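Local structure of transketolase (3M6L) at residues His444-Val449 with Asp616-Phe621; Phe418-Tyr423 with Pro454-Ile459; Asp340-Asp345 with Val499-Lys504. The protein is a dimeric enzyme of the transketolase family that binds thiamine diphosphate, calcium and ribose-5-phosphate. All blocks are in the same frame, centred on the assembly; numbering follows the deposited sequence.

Interaction 1: His444-Val449 with Asp616-Phe621. With R5P (ribose-5-phosphate), chain F.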
loop_
_atom_site.group_PDB
_atom_site.type_symbol
_atom_site.label_atom_id
_atom_site.label_comp_id
_atom_site.label_asym_id
_atom_site.label_seq_id
_atom_site.Cartn_x
_atom_site.Cartn_y
_atom_site.Cartn_z
ATOM N N HIS A 444 -7.371 -13.617 -9.470
ATOM C CA HIS A 444 -6.018 -13.976 -9.893
ATOM C C HIS A 444 -5.151 -14.254 -8.699
ATOM O O HIS A 444 -4.108 -13.643 -8.483
ATOM C CB HIS A 444 -5.454 -12.868 -10.760
ATOM C CG HIS A 444 -6.147 -12.748 -12.086
ATOM N ND1 HIS A 444 -7.473 -12.385 -12.190
ATOM C CD2 HIS A 444 -5.640 -12.762 -13.343
ATOM C CE1 HIS A 444 -7.790 -12.370 -13.485
ATOM N NE2 HIS A 444 -6.684 -12.521 -14.205
ATOM N N ASP A 445 -5.632 -15.180 -7.947
ATOM C CA ASP A 445 -5.143 -15.409 -6.590
ATOM C C ASP A 445 -3.805 -16.158 -6.413
ATOM O O ASP A 445 -3.350 -16.206 -5.204
ATOM C CB ASP A 445 -6.190 -16.153 -5.697
ATOM C CG ASP A 445 -6.420 -17.604 -6.084
ATOM O OD1 ASP A 445 -6.270 -17.978 -7.274
ATOM O OD2 ASP A 445 -6.649 -18.421 -5.160
ATOM N N SER A 446 -3.167 -16.666 -7.462
ATOM C CA SER A 446 -2.008 -17.543 -7.207
ATOM C C SER A 446 -1.098 -17.615 -8.360
ATOM O O SER A 446 -1.304 -16.921 -9.346
ATOM C CB SER A 446 -2.508 -18.958 -6.864
ATOM O OG SER A 446 -2.816 -19.642 -8.054
ATOM N N ILE A 447 -0.007 -18.360 -8.204
ATOM C CA ILE A 447 0.800 -18.779 -9.349
ATOM C C ILE A 447 0.038 -19.310 -10.578
ATOM O O ILE A 447 0.556 -19.213 -11.648
ATOM C CB ILE A 447 1.931 -19.790 -8.880
ATOM C CG1 ILE A 447 1.342 -20.933 -8.100
ATOM C CG2 ILE A 447 3.013 -19.062 -8.127
ATOM C CD1 ILE A 447 2.320 -22.130 -8.063
ATOM N N GLY A 448 -1.216 -19.728 -10.368
ATOM C CA GLY A 448 -2.128 -20.100 -11.445
ATOM C C GLY A 448 -2.358 -19.026 -12.490
ATOM O O GLY A 448 -2.814 -19.310 -13.592
ATOM N N VAL A 449 -2.079 -17.782 -12.133
ATOM C CA VAL A 449 -1.975 -16.645 -13.088
ATOM C C VAL A 449 -1.093 -16.976 -14.301
ATOM O O VAL A 449 -1.443 -16.657 -15.437
ATOM C CB VAL A 449 -1.467 -15.396 -12.320
ATOM C CG1 VAL A 449 -0.845 -14.310 -13.304
ATOM C CG2 VAL A 449 -2.607 -14.803 -11.359
ATOM N N ASP A 616 2.718 -25.502 -16.276
ATOM C CA ASP A 616 4.173 -25.594 -16.137
ATOM C C ASP A 616 4.594 -25.024 -14.771
ATOM O O ASP A 616 5.457 -25.606 -14.037
ATOM C CB ASP A 616 4.903 -24.855 -17.261
ATOM C CG ASP A 616 4.718 -25.530 -18.605
ATOM O OD1 ASP A 616 4.225 -26.711 -18.567
ATOM O OD2 ASP A 616 5.107 -24.917 -19.615
ATOM N N VAL A 617 3.925 -23.917 -14.341
ATOM C CA VAL A 617 4.291 -23.238 -13.056
ATOM C C VAL A 617 3.815 -24.057 -11.852
ATOM O O VAL A 617 4.541 -24.304 -10.913
ATOM C CB VAL A 617 3.725 -21.817 -12.995
ATOM C CG1 VAL A 617 4.137 -21.140 -11.593
ATOM C CG2 VAL A 617 4.276 -21.035 -14.109
ATOM N N PHE A 618 2.587 -24.549 -11.872
ATOM C CA PHE A 618 2.173 -25.418 -10.773
ATOM C C PHE A 618 3.069 -26.661 -10.633
ATOM O O PHE A 618 3.350 -27.074 -9.489
ATOM C CB PHE A 618 0.709 -25.894 -10.984
ATOM C CG PHE A 618 -0.336 -24.921 -10.473
ATOM C CD1 PHE A 618 -0.389 -24.520 -9.115
ATOM C CD2 PHE A 618 -1.245 -24.371 -11.363
ATOM C CE1 PHE A 618 -1.400 -23.628 -8.609
ATOM C CE2 PHE A 618 -2.263 -23.481 -10.897
ATOM C CZ PHE A 618 -2.316 -23.116 -9.551
ATOM N N GLU A 619 3.461 -27.285 -11.751
ATOM C CA GLU A 619 4.389 -28.459 -11.716
ATOM C C GLU A 619 5.746 -28.042 -11.095
ATOM O O GLU A 619 6.239 -28.734 -10.210
ATOM C CB GLU A 619 4.533 -29.057 -13.126
ATOM C CG GLU A 619 5.321 -30.372 -13.182
ATOM C CD GLU A 619 4.642 -31.516 -12.368
ATOM O OE1 GLU A 619 3.386 -31.699 -12.397
ATOM O OE2 GLU A 619 5.387 -32.245 -11.661
ATOM N N ARG A 620 6.279 -26.894 -11.488
ATOM C CA ARG A 620 7.527 -26.441 -10.932
ATOM C C ARG A 620 7.484 -26.339 -9.432
ATOM O O ARG A 620 8.429 -26.671 -8.774
ATOM C CB ARG A 620 7.968 -25.114 -11.572
ATOM C CG ARG A 620 8.745 -24.199 -10.640
ATOM C CD ARG A 620 10.205 -24.503 -10.575
ATOM N NE ARG A 620 10.881 -23.498 -9.742
ATOM C CZ ARG A 620 10.943 -23.499 -8.429
ATOM N NH1 ARG A 620 10.440 -24.458 -7.691
ATOM N NH2 ARG A 620 11.533 -22.524 -7.844
ATOM N N PHE A 621 6.358 -25.836 -8.932
ATOM C CA PHE A 621 6.187 -25.576 -7.508
ATOM C C PHE A 621 5.634 -26.741 -6.709
ATOM O O PHE A 621 5.430 -26.699 -5.512
ATOM C CB PHE A 621 5.396 -24.269 -7.257
ATOM C CG PHE A 621 6.193 -23.039 -7.534
ATOM C CD1 PHE A 621 7.196 -22.668 -6.649
ATOM C CD2 PHE A 621 6.085 -22.357 -8.701
ATOM C CE1 PHE A 621 8.016 -21.635 -6.960
ATOM C CE2 PHE A 621 6.861 -21.294 -8.976
ATOM C CZ PHE A 621 7.817 -20.916 -8.087
HETATM C C1 R5P F . -1.504 -6.701 -16.050
HETATM O O1 R5P F . -0.260 -5.995 -16.374
HETATM C C2 R5P F . -2.196 -7.244 -17.309
HETATM O O2 R5P F . -2.968 -6.260 -18.026
HETATM C C3 R5P F . -2.973 -8.585 -17.208
HETATM O O3 R5P F . -2.068 -9.331 -18.012
HETATM C C4 R5P F . -4.310 -8.895 -17.956
HETATM O O4 R5P F . -5.165 -7.734 -17.929
HETATM C C5 R5P F . -5.021 -10.234 -17.517
HETATM O O5 R5P F . -5.903 -10.893 -18.512
HETATM P P R5P F . -6.892 -12.157 -18.114
HETATM O O1P R5P F . -8.414 -11.670 -17.801
HETATM O O2P R5P F . -6.132 -12.752 -16.810
HETATM O O3P R5P F . -6.950 -13.290 -19.090
#

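Interaction 2: Phe418-Tyr423 with Pro454-Ile459. With TPP (thiamine diphosphate), chain C; R5P (ribose-5-phosphate), chain F.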
loop_
_atom_site.group_PDB
_atom_site.type_symbol
_atom_site.label_atom_id
_atom_site.label_comp_id
_atom_site.label_asym_id
_atom_site.label_seq_id
_atom_site.Cartn_x
_atom_site.Cartn_y
_atom_site.Cartn_z
ATOM N N PHE A 418 -5.584 -9.817 -6.801
ATOM C CA PHE A 418 -5.155 -9.997 -5.392
ATOM C C PHE A 418 -3.763 -9.389 -5.121
ATOM O O PHE A 418 -3.507 -8.863 -4.051
ATOM C CB PHE A 418 -5.185 -11.488 -5.038
ATOM C CG PHE A 418 -5.082 -11.867 -3.603
ATOM C CD1 PHE A 418 -5.547 -11.031 -2.535
ATOM C CD2 PHE A 418 -4.536 -13.117 -3.253
ATOM C CE1 PHE A 418 -5.442 -11.449 -1.233
ATOM C CE2 PHE A 418 -4.520 -13.493 -1.975
ATOM C CZ PHE A 418 -4.950 -12.679 -0.958
ATOM N N ILE A 419 -2.861 -9.492 -6.091
ATOM C CA ILE A 419 -1.485 -8.936 -5.875
ATOM C C ILE A 419 -1.583 -7.461 -5.605
ATOM O O ILE A 419 -0.863 -6.868 -4.795
ATOM C CB ILE A 419 -0.518 -9.274 -7.072
ATOM C CG1 ILE A 419 0.918 -8.797 -6.730
ATOM C CG2 ILE A 419 -1.009 -8.600 -8.282
ATOM C CD1 ILE A 419 1.461 -9.325 -5.413
ATOM N N PHE A 420 -2.522 -6.787 -6.247
ATOM C CA PHE A 420 -2.628 -5.317 -6.059
ATOM C C PHE A 420 -3.529 -4.882 -4.900
ATOM O O PHE A 420 -3.752 -3.695 -4.643
ATOM C CB PHE A 420 -2.944 -4.625 -7.408
ATOM C CG PHE A 420 -1.975 -4.999 -8.550
ATOM C CD1 PHE A 420 -0.631 -4.980 -8.367
ATOM C CD2 PHE A 420 -2.443 -5.440 -9.749
ATOM C CE1 PHE A 420 0.272 -5.336 -9.394
ATOM C CE2 PHE A 420 -1.574 -5.782 -10.756
ATOM C CZ PHE A 420 -0.248 -5.794 -10.545
ATOM N N SER A 421 -3.959 -5.851 -4.106
ATOM C CA SER A 421 -4.511 -5.591 -2.800
ATOM C C SER A 421 -3.498 -4.778 -1.990
ATOM O O SER A 421 -3.907 -3.970 -1.128
ATOM C CB SER A 421 -4.985 -6.798 -2.053
ATOM O OG SER A 421 -3.877 -7.586 -1.664
ATOM N N GLU A 422 -2.207 -5.003 -2.231
ATOM C CA GLU A 422 -1.161 -4.291 -1.503
ATOM C C GLU A 422 -1.285 -2.796 -1.710
ATOM O O GLU A 422 -0.811 -2.082 -0.814
ATOM C CB GLU A 422 0.218 -4.836 -1.822
ATOM C CG GLU A 422 0.306 -6.307 -1.398
ATOM C CD GLU A 422 1.679 -6.795 -1.248
ATOM O OE1 GLU A 422 2.610 -6.344 -1.997
ATOM O OE2 GLU A 422 1.856 -7.712 -0.396
ATOM N N TYR A 423 -1.753 -2.310 -2.851
ATOM C CA TYR A 423 -1.918 -0.892 -3.123
ATOM C C TYR A 423 -3.075 -0.279 -2.285
ATOM O O TYR A 423 -3.003 0.924 -2.051
ATOM C CB TYR A 423 -2.141 -0.622 -4.580
ATOM C CG TYR A 423 -0.967 -0.561 -5.480
ATOM C CD1 TYR A 423 -0.155 -1.674 -5.749
ATOM C CD2 TYR A 423 -0.581 0.637 -6.133
ATOM C CE1 TYR A 423 0.883 -1.671 -6.609
ATOM C CE2 TYR A 423 0.473 0.658 -7.015
ATOM C CZ TYR A 423 1.269 -0.448 -7.221
ATOM O OH TYR A 423 2.273 -0.385 -8.146
ATOM N N PRO A 454 6.030 -13.245 -11.777
ATOM C CA PRO A 454 6.003 -13.114 -10.308
ATOM C C PRO A 454 5.534 -11.810 -9.725
ATOM O O PRO A 454 5.092 -11.805 -8.580
ATOM C CB PRO A 454 7.495 -13.402 -9.901
ATOM C CG PRO A 454 8.312 -13.310 -11.072
ATOM C CD PRO A 454 7.339 -13.659 -12.264
ATOM N N THR A 455 5.711 -10.684 -10.448
ATOM C CA THR A 455 5.074 -9.474 -9.998
ATOM C C THR A 455 3.591 -9.559 -9.956
ATOM O O THR A 455 2.976 -8.737 -9.257
ATOM C CB THR A 455 5.434 -8.265 -10.888
ATOM O OG1 THR A 455 5.006 -8.523 -12.245
ATOM C CG2 THR A 455 6.894 -7.970 -10.894
ATOM N N HIS A 456 2.943 -10.518 -10.656
ATOM C CA HIS A 456 1.511 -10.690 -10.685
ATOM C C HIS A 456 1.026 -11.944 -9.967
ATOM O O HIS A 456 -0.171 -12.237 -10.096
ATOM C CB HIS A 456 1.024 -10.706 -12.140
ATOM C CG HIS A 456 1.126 -9.341 -12.775
ATOM N ND1 HIS A 456 0.096 -8.727 -13.469
ATOM C CD2 HIS A 456 2.156 -8.491 -12.790
ATOM C CE1 HIS A 456 0.531 -7.526 -13.862
ATOM N NE2 HIS A 456 1.773 -7.385 -13.475
ATOM N N GLN A 457 1.876 -12.656 -9.241
ATOM C CA GLN A 457 1.483 -13.918 -8.597
ATOM C C GLN A 457 1.546 -13.693 -7.134
ATOM O O GLN A 457 2.636 -13.569 -6.521
ATOM C CB GLN A 457 2.395 -15.103 -9.105
ATOM C CG GLN A 457 2.170 -15.460 -10.566
ATOM C CD GLN A 457 3.268 -16.279 -11.137
ATOM O OE1 GLN A 457 4.273 -16.505 -10.463
ATOM N NE2 GLN A 457 3.127 -16.771 -12.367
ATOM N N PRO A 458 0.383 -13.699 -6.483
ATOM C CA PRO A 458 0.344 -13.570 -5.016
ATOM C C PRO A 458 1.095 -14.746 -4.374
ATOM O O PRO A 458 1.150 -15.841 -4.951
ATOM C CB PRO A 458 -1.110 -13.658 -4.697
ATOM C CG PRO A 458 -1.817 -13.142 -5.888
ATOM C CD PRO A 458 -0.986 -13.685 -7.068
ATOM N N ILE A 459 1.729 -14.419 -3.254
ATOM C CA ILE A 459 2.424 -15.367 -2.392
ATOM C C ILE A 459 2.079 -15.102 -0.937
ATOM O O ILE A 459 1.693 -16.007 -0.245
ATOM C CB ILE A 459 4.012 -15.307 -2.560
ATOM C CG1 ILE A 459 4.429 -15.549 -4.002
ATOM C CG2 ILE A 459 4.659 -16.379 -1.646
ATOM C CD1 ILE A 459 4.171 -17.006 -4.542
HETATM N "N1'" TPP C . -2.781 -2.109 -10.920
HETATM C "C2'" TPP C . -1.451 -2.060 -10.891
HETATM C CM2 TPP C . -0.815 -1.339 -9.718
HETATM N "N3'" TPP C . -0.591 -2.604 -11.780
HETATM C "C4'" TPP C . -1.081 -3.336 -12.784
HETATM N "N4'" TPP C . -0.217 -3.898 -13.599
HETATM C "C5'" TPP C . -2.573 -3.417 -12.936
HETATM C "C6'" TPP C . -3.354 -2.792 -11.965
HETATM C "C7'" TPP C . -3.228 -4.192 -14.144
HETATM N N3 TPP C . -3.010 -3.390 -15.456
HETATM C C2 TPP C . -2.031 -3.507 -16.436
HETATM S S1 TPP C . -1.944 -2.320 -17.750
HETATM C C5 TPP C . -3.407 -1.636 -17.061
HETATM C C4 TPP C . -3.781 -2.334 -15.820
HETATM C CM4 TPP C . -4.931 -1.813 -15.051
HETATM C C6 TPP C . -4.170 -0.455 -17.611
HETATM C C7 TPP C . -3.992 -0.100 -19.079
HETATM O O7 TPP C . -2.910 0.725 -18.919
HETATM P PA TPP C . -2.155 1.626 -19.903
HETATM O O1A TPP C . -1.103 2.177 -19.043
HETATM O O2A TPP C . -3.175 2.608 -20.431
HETATM O O3A TPP C . -1.689 0.625 -21.013
HETATM P PB TPP C . -1.958 0.374 -22.581
HETATM O O1B TPP C . -0.658 -0.092 -23.097
HETATM O O2B TPP C . -2.532 1.605 -23.225
HETATM O O3B TPP C . -3.058 -0.628 -22.705
HETATM C C1 R5P F . -1.504 -6.701 -16.050
HETATM O O1 R5P F . -0.260 -5.995 -16.374
HETATM C C2 R5P F . -2.196 -7.244 -17.309
HETATM O O2 R5P F . -2.968 -6.260 -18.026
HETATM C C3 R5P F . -2.973 -8.585 -17.208
HETATM O O3 R5P F . -2.068 -9.331 -18.012
HETATM C C4 R5P F . -4.310 -8.895 -17.956
HETATM O O4 R5P F . -5.165 -7.734 -17.929
HETATM C C5 R5P F . -5.021 -10.234 -17.517
HETATM O O5 R5P F . -5.903 -10.893 -18.512
HETATM P P R5P F . -6.892 -12.157 -18.114
HETATM O O1P R5P F . -8.414 -11.670 -17.801
HETATM O O2P R5P F . -6.132 -12.752 -16.810
HETATM O O3P R5P F . -6.950 -13.290 -19.090
HETATM O O HOH W 1 -3.030 -11.248 -8.511
#

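Interaction 3: Asp340-Asp345 with Val499-Lys504. With R5P (ribose-5-phosphate), chain F.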
loop_
_atom_site.group_PDB
_atom_site.type_symbol
_atom_site.label_atom_id
_atom_site.label_comp_id
_atom_site.label_asym_id
_atom_site.label_seq_id
_atom_site.Cartn_x
_atom_site.Cartn_y
_atom_site.Cartn_z
ATOM N N ASP A 340 -18.089 -26.779 -13.161
ATOM C CA ASP A 340 -16.690 -26.424 -13.129
ATOM C C ASP A 340 -16.523 -24.988 -13.611
ATOM O O ASP A 340 -16.846 -24.688 -14.724
ATOM C CB ASP A 340 -15.899 -27.347 -14.030
ATOM C CG ASP A 340 -15.874 -28.796 -13.544
ATOM O OD1 ASP A 340 -16.343 -29.153 -12.497
ATOM O OD2 ASP A 340 -15.381 -29.594 -14.325
ATOM N N LEU A 341 -16.027 -24.102 -12.766
ATOM C CA LEU A 341 -15.907 -22.750 -13.144
ATOM C C LEU A 341 -14.686 -22.131 -12.461
ATOM O O LEU A 341 -14.280 -22.640 -11.484
ATOM C CB LEU A 341 -17.091 -21.912 -12.769
ATOM C CG LEU A 341 -17.715 -22.201 -11.438
ATOM C CD1 LEU A 341 -16.966 -21.523 -10.178
ATOM C CD2 LEU A 341 -19.251 -21.739 -11.685
ATOM N N ALA A 342 -14.156 -21.108 -13.061
ATOM C CA ALA A 342 -13.170 -20.237 -12.308
ATOM C C ALA A 342 -14.024 -19.507 -11.273
ATOM O O ALA A 342 -15.101 -18.988 -11.561
ATOM C CB ALA A 342 -12.445 -19.247 -13.204
ATOM N N THR A 343 -13.483 -19.276 -10.069
ATOM C CA THR A 343 -14.307 -18.631 -9.078
ATOM C C THR A 343 -14.408 -17.109 -9.314
ATOM O O THR A 343 -15.318 -16.457 -8.743
ATOM C CB THR A 343 -13.864 -18.945 -7.636
ATOM O OG1 THR A 343 -12.456 -18.655 -7.535
ATOM C CG2 THR A 343 -14.195 -20.379 -7.217
ATOM N N ARG A 344 -13.622 -16.565 -10.209
ATOM C CA ARG A 344 -13.882 -15.196 -10.600
ATOM C C ARG A 344 -15.198 -15.117 -11.361
ATOM O O ARG A 344 -15.841 -14.154 -11.329
ATOM C CB ARG A 344 -12.768 -14.568 -11.462
ATOM C CG ARG A 344 -12.413 -15.260 -12.756
ATOM C CD ARG A 344 -11.500 -14.422 -13.621
ATOM N NE ARG A 344 -11.001 -15.160 -14.768
ATOM C CZ ARG A 344 -10.386 -14.648 -15.797
ATOM N NH1 ARG A 344 -10.224 -13.364 -15.916
ATOM N NH2 ARG A 344 -9.979 -15.467 -16.748
ATOM N N ASP A 345 -15.502 -16.172 -12.093
ATOM C CA ASP A 345 -16.747 -16.216 -12.886
ATOM C C ASP A 345 -17.988 -16.545 -12.052
ATOM O O ASP A 345 -19.048 -15.861 -12.179
ATOM C CB ASP A 345 -16.645 -17.270 -14.008
ATOM C CG ASP A 345 -15.647 -16.898 -15.102
ATOM O OD1 ASP A 345 -15.459 -15.716 -15.434
ATOM O OD2 ASP A 345 -14.992 -17.816 -15.650
ATOM N N VAL A 499 -11.209 -14.161 -2.361
ATOM C CA VAL A 499 -9.977 -14.509 -3.023
ATOM C C VAL A 499 -10.265 -15.558 -4.036
ATOM O O VAL A 499 -10.650 -16.686 -3.677
ATOM C CB VAL A 499 -8.893 -15.015 -2.055
ATOM C CG1 VAL A 499 -7.611 -15.500 -2.781
ATOM C CG2 VAL A 499 -8.667 -13.861 -1.082
ATOM N N LEU A 500 -10.159 -15.186 -5.332
ATOM C CA LEU A 500 -10.826 -15.955 -6.443
ATOM C C LEU A 500 -9.795 -16.304 -7.518
ATOM O O LEU A 500 -8.870 -15.532 -7.798
ATOM C CB LEU A 500 -11.936 -15.071 -7.055
ATOM C CG LEU A 500 -12.933 -14.573 -6.065
ATOM C CD1 LEU A 500 -13.751 -13.307 -6.491
ATOM C CD2 LEU A 500 -13.808 -15.650 -5.506
ATOM N N SER A 501 -10.048 -17.397 -8.264
ATOM C CA SER A 501 -9.132 -17.867 -9.260
ATOM C C SER A 501 -9.334 -17.259 -10.628
ATOM O O SER A 501 -10.524 -16.915 -10.995
ATOM C CB SER A 501 -9.212 -19.387 -9.403
ATOM O OG SER A 501 -10.468 -19.721 -10.031
ATOM N N ARG A 502 -8.251 -17.192 -11.384
ATOM C CA ARG A 502 -8.291 -16.919 -12.832
ATOM C C ARG A 502 -8.781 -18.145 -13.558
ATOM O O ARG A 502 -9.530 -18.066 -14.501
ATOM C CB ARG A 502 -6.895 -16.552 -13.331
ATOM C CG ARG A 502 -6.816 -16.120 -14.776
ATOM C CD ARG A 502 -5.374 -15.747 -15.253
ATOM N NE ARG A 502 -5.381 -15.222 -16.615
ATOM C CZ ARG A 502 -4.922 -15.867 -17.686
ATOM N NH1 ARG A 502 -4.997 -15.268 -18.884
ATOM N NH2 ARG A 502 -4.360 -17.093 -17.583
ATOM N N GLN A 503 -8.252 -19.297 -13.158
ATOM C CA GLN A 503 -8.388 -20.534 -13.857
ATOM C C GLN A 503 -9.570 -21.367 -13.394
ATOM O O GLN A 503 -10.021 -21.269 -12.245
ATOM C CB GLN A 503 -7.052 -21.356 -13.760
ATOM C CG GLN A 503 -6.858 -22.155 -12.516
ATOM C CD GLN A 503 -6.299 -21.279 -11.336
ATOM O OE1 GLN A 503 -6.200 -20.041 -11.453
ATOM N NE2 GLN A 503 -5.825 -21.960 -10.287
ATOM N N LYS A 504 -10.091 -22.268 -14.277
ATOM C CA LYS A 504 -11.168 -23.114 -13.918
ATOM C C LYS A 504 -10.845 -24.091 -12.809
ATOM O O LYS A 504 -9.761 -24.716 -12.866
ATOM C CB LYS A 504 -11.666 -23.915 -15.163
ATOM C CG LYS A 504 -12.942 -24.652 -15.030
ATOM C CD LYS A 504 -13.419 -25.173 -16.424
ATOM C CE LYS A 504 -13.974 -24.004 -17.317
ATOM N NZ LYS A 504 -14.763 -24.453 -18.562
HETATM C C1 R5P F . -1.504 -6.701 -16.050
HETATM O O1 R5P F . -0.260 -5.995 -16.374
HETATM C C2 R5P F . -2.196 -7.244 -17.309
HETATM O O2 R5P F . -2.968 -6.260 -18.026
HETATM C C3 R5P F . -2.973 -8.585 -17.208
HETATM O O3 R5P F . -2.068 -9.331 -18.012
HETATM C C4 R5P F . -4.310 -8.895 -17.956
HETATM O O4 R5P F . -5.165 -7.734 -17.929
HETATM C C5 R5P F . -5.021 -10.234 -17.517
HETATM O O5 R5P F . -5.903 -10.893 -18.512
HETATM P P R5P F . -6.892 -12.157 -18.114
HETATM O O1P R5P F . -8.414 -11.670 -17.801
HETATM O O2P R5P F . -6.132 -12.752 -16.810
HETATM O O3P R5P F . -6.950 -13.290 -19.090
HETATM O O HOH W 2 -11.044 -19.128 -5.108
#

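Interaction 1: His444-Val449 with Asp616-Phe621
Ile447 reaches with its CD1 methyl between two aromatic rings, those of Phe618 and Phe621. Ile447 CD1 lies 3.8 Å from both Phe618 CD1 and Phe621 CD2. It meets both rings at a slant. The other end of the side chain packs on Val617, where Ile447 CB is 3.7 Å from Val617 CG1. One isoleucine thus touches Val617 and Phe618 of helix 614-620 and Phe621, the next residue along the chain. Its CG1 stands between the backbone N and the carbonyl carbon (chi1 53°), and the CD1 methyl beyond it touches Phe618 and Phe621.

Phe618 takes the largest share on the helix side. Its CB does not point straight at the loop, but the end of the ring swings in. Phe618 CE2 sits 3.4 Å from Gly448 CA, and here the glycine brings bare backbone up to the ring. Phe618 CZ also approaches Ser446 OG, at 3.8 Å.

The contact joins two domains of the transketolase fold. The loop after strand 439-443 belongs to the pyrimidine-binding domain, and helix 614-620 to the C-terminal domain. The two segments meet through apolar packing.

The loop is shaped by an ST turn. Ser446 OG accepts a bond of 2.8 Å from Gly448 N, with an N-H...O angle of 155°, and a short 3-10 turn follows at 447-449. At the start of the same loop, His444 takes no part in the packing and meets the ligand. His444 NE2 donates to O2P of ribose-5-phosphate over 2.7 Å, and the phosphate oxygen lies near the plane of the imidazole.

Interaction 2: Phe418-Tyr423 with Pro454-Ile459
Phe420 lays one ring face over the aminopyrimidine of thiamine diphosphate, with its CE2 atom 3.2 Å from C4' of the cofactor. This is the cofactor site of the pyrimidine-binding domain in the transketolase fold, and it lies at the subunit interface. His259 and Asn185 of the second subunit hydrogen-bond to the same cofactor.

The opposite face of the Phe420 ring rests on Ile419 CG2, so the ring is sandwiched. Its rim meets His456 in a T-shaped stack. The edge of Phe420 points at the imidazole face, with the planes at 85° and the centroids 5.2 Å apart. Tyr423 receives the cofactor methyl CM2 over one face of its ring, and its hydroxyl is bonded to Leu119 and Gln121 of the second subunit.

Ile419 packs against the backbone of 454-459. Its CG1 branch is anti to the backbone N (chi1 -174°), which sets it 3.3 Å from Thr455 O. Pro458 packs on Phe418, its CB 3.8 Å from CD2 of the Phe418 ring. Water 1 lies between the segments. It accepts from Ile419 N at 3.0 Å and donates a weak bond to His456 O.

His456 also meets the second ligand, by its edge. O1 of ribose-5-phosphate lies at the edge of the imidazole, near its plane, 3.0 Å from His456 CE1.

Interaction 3: Asp340-Asp345 with Val499-Lys504
Arg344 and Arg502 run side by side and point the same way, toward the phosphate of ribose-5-phosphate. Their guanidinium planes are 35° apart. Arg502 CG lies over one face of the Arg344 guanidinium. The backbone of Arg502 adds a weak bond, from Arg344 NE to Arg502 O.

Each arginine takes its own part of the phosphate. Arg344 NH1 donates to O1P at 3.1 Å and also bonds to Ser371 O. Arg502 is extended from CG to NE and grips two oxygens. Its NE reaches O2P at 2.6 Å, in a nearly straight bond of 169°, and its NH1 reaches O3P at 2.8 Å. The two positive charges share the anion.

Behind them, Thr343 and Ser501 exchange bonds between side chain and backbone. Ser501 N donates to Thr343 OG1 at 2.8 Å, and Thr343 N donates to Ser501 OG at 3.0 Å. Both hydroxyl oxygens sit between their own backbone N and carbonyl carbon, which turns them to the facing chain. Each hydroxyl also donates onward. Ser501 OG bonds to Gln503 O, and Thr343 OG1 bonds to water 2, which donates to Val499 O.

Arg344 N adds a bond of 3.2 Å to Ser501 O. Ala342, the N-cap residue of helix 343-357, packs its CB against Gln503 O. His444 also bonds the phosphate, and Ser371 OG bonds the ligand. The start of this helix and the loop after strand 496-499 together form a phosphate-binding pocket in the pyrimidine-binding domain.

In the fold
The three contacts lie close together, and each has a residue touching ribose-5-phosphate. Interaction 2 is wholly buried and sits at the subunit interface. Interaction 1 is mostly buried, whereas interaction 3 is partly buried and runs out to exposed Asp340 and Lys504. Segments 444-449 and 454-459 share the loop after strand 439-443, so interactions 1 and 2 both involve the same loop. Interactions 2 and 3 stay within the pyrimidine-binding domain, while interaction 1 reaches the C-terminal domain. Their chemistry differs accordingly: aliphatic and aromatic packing in interaction 1, a T-shaped ring pair and apolar packing beside the cofactor in interaction 2, and hydrogen bonds and charge in interaction 3. Asp445 packs on Val499, linking interactions 1 and 3.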